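Local coordinates for FrpC operon protein (Neisseria meningitidis, PDB 5EDF) that binds the RTX protein FrpC, is regulated by iron, and is putatively involved in adhesion of the meningococcus, at residues T39-N42 against A43-L47. Residues are numbered along the deposited sequence; the frame is centred on the assembly and turned at random.
Sequences TQDN and ATKWL
Gln-40 and Lys-45 pair through two backbone hydrogen bonds, Gln-40 N to Lys-45 O at 2.8 Å and Lys-45 N to Gln-40 O at 3.1 Å, closing a tight antiparallel β hairpin whose next pair, Thr-39 with Trp-46, is non-hydrogen-bonded. Thr-44 N also donates to Gln-40 O, 3.2 Å away; with Thr-44 and Lys-45 both facing Gln-40, the returning strand carries a classic β bulge. The turn between the strands has positive phi at Asp-41, Asn-42 and Ala-43 (54 to 60°), a run of left-handed backbone conformations.

Thr-39 and Trp-46 extend side by side from the same face of the hairpin. Thr-39 CG2 rests over the indole, 3.5 Å from the centroid of the six-membered ring of Trp-46, a CH-π contact. The rim of the indole is tied down as well: Trp-46 NE1 donates to Ala-43 O at 2.7 Å. This acceptor lies near the ring plane, although the donor stands above the carbonyl plane of Ala-43, and the bond helps fix the ring's rotation. Tyr-79 meets Trp-46 edge-to-face, and Leu-91 touches Thr-39 and Ala-43, so the Thr-39/Ala-43 side of the hairpin packs on helix 84-93.

At the exposed turn, Asp-41 and Lys-45 form a salt bridge. Lys-45 is extended until its last torsion, where a bend (chi4 60°) brings NZ to 3.1 Å from Asp-41 OD2, on the anti lone pair of the carboxylate. Thr-44 OG1 donates to an in-plane lone pair of Asp-41 O at 2.7 Å. A water links the start of the hairpin to its turn: it donates to Thr-39 OG1, which is also hydrogen-bonded to Ala-36 O, and accepts from Ala-43 N, with the water oxygen 2.8 Å from both Thr-39 OG1 and Ala-43 N.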
# COMPACT_ATOMS: atom_id res chain seq x y z
N THR A 39 -10.60 1.19 15.32
CA THR A 39 -11.87 0.62 15.74
C THR A 39 -11.74 0.09 17.16
O THR A 39 -10.60 -0.06 17.70
CB THR A 39 -12.35 -0.52 14.81
OG1 THR A 39 -11.33 -1.54 14.74
CG2 THR A 39 -12.60 -0.03 13.44
N GLN A 40 -12.89 -0.18 17.76
CA GLN A 40 -12.97 -0.83 19.06
C GLN A 40 -14.00 -1.94 19.00
O GLN A 40 -14.88 -1.93 18.13
CB GLN A 40 -13.33 0.18 20.14
CG GLN A 40 -12.26 1.22 20.37
CD GLN A 40 -12.63 2.21 21.45
OE1 GLN A 40 -13.81 2.45 21.70
NE2 GLN A 40 -11.63 2.77 22.10
N ASP A 41 -13.86 -2.91 19.90
CA ASP A 41 -14.87 -3.94 20.20
C ASP A 41 -15.28 -4.79 18.99
O ASP A 41 -16.43 -4.74 18.53
CB ASP A 41 -16.08 -3.29 20.85
CG ASP A 41 -15.71 -2.53 22.13
OD1 ASP A 41 -14.69 -2.88 22.76
OD2 ASP A 41 -16.45 -1.59 22.50
N ASN A 42 -14.30 -5.53 18.49
CA ASN A 42 -14.45 -6.43 17.34
C ASN A 42 -15.03 -5.70 16.14
O ASN A 42 -15.96 -6.19 15.49
CB ASN A 42 -15.29 -7.67 17.71
CG ASN A 42 -15.01 -8.88 16.78
OD1 ASN A 42 -13.91 -9.03 16.25
ND2 ASN A 42 -16.02 -9.74 16.61
N ALA A 43 -14.49 -4.51 15.87
CA ALA A 43 -14.91 -3.69 14.74
C ALA A 43 -16.41 -3.30 14.79
O ALA A 43 -17.05 -3.21 13.75
CB ALA A 43 -14.56 -4.39 13.43
N THR A 44 -16.93 -3.08 15.99
CA THR A 44 -18.33 -2.61 16.18
C THR A 44 -18.39 -1.11 16.47
O THR A 44 -19.46 -0.49 16.39
CB THR A 44 -19.11 -3.39 17.29
OG1 THR A 44 -18.55 -3.09 18.58
CG2 THR A 44 -19.09 -4.86 17.01
N LYS A 45 -17.26 -0.51 16.81
CA LYS A 45 -17.23 0.94 17.02
C LYS A 45 -16.11 1.50 16.16
O LYS A 45 -14.96 1.06 16.27
CB LYS A 45 -17.00 1.29 18.48
CG LYS A 45 -18.14 0.85 19.40
CD LYS A 45 -17.81 1.14 20.85
CE LYS A 45 -18.95 0.72 21.79
NZ LYS A 45 -19.30 -0.75 21.75
N TRP A 46 -16.44 2.44 15.29
CA TRP A 46 -15.52 2.93 14.29
C TRP A 46 -15.23 4.39 14.52
O TRP A 46 -16.12 5.16 14.90
CB TRP A 46 -16.08 2.70 12.87
CG TRP A 46 -16.00 1.26 12.44
CD1 TRP A 46 -16.64 0.22 12.99
CD2 TRP A 46 -15.17 0.73 11.38
NE1 TRP A 46 -16.29 -0.97 12.36
CE2 TRP A 46 -15.38 -0.66 11.37
CE3 TRP A 46 -14.27 1.28 10.48
CZ2 TRP A 46 -14.71 -1.50 10.48
CZ3 TRP A 46 -13.62 0.42 9.57
CH2 TRP A 46 -13.85 -0.91 9.60
N LEU A 47 -14.00 4.76 14.25
CA LEU A 47 -13.52 6.14 14.38
C LEU A 47 -14.52 7.09 13.75
O LEU A 47 -15.02 6.85 12.65
CB LEU A 47 -12.17 6.34 13.67
CG LEU A 47 -11.43 7.64 13.97
CD1 LEU A 47 -10.95 7.64 15.40
CD2 LEU A 47 -10.25 7.79 13.02
O HOH W 1 -11.96 -3.48 16.67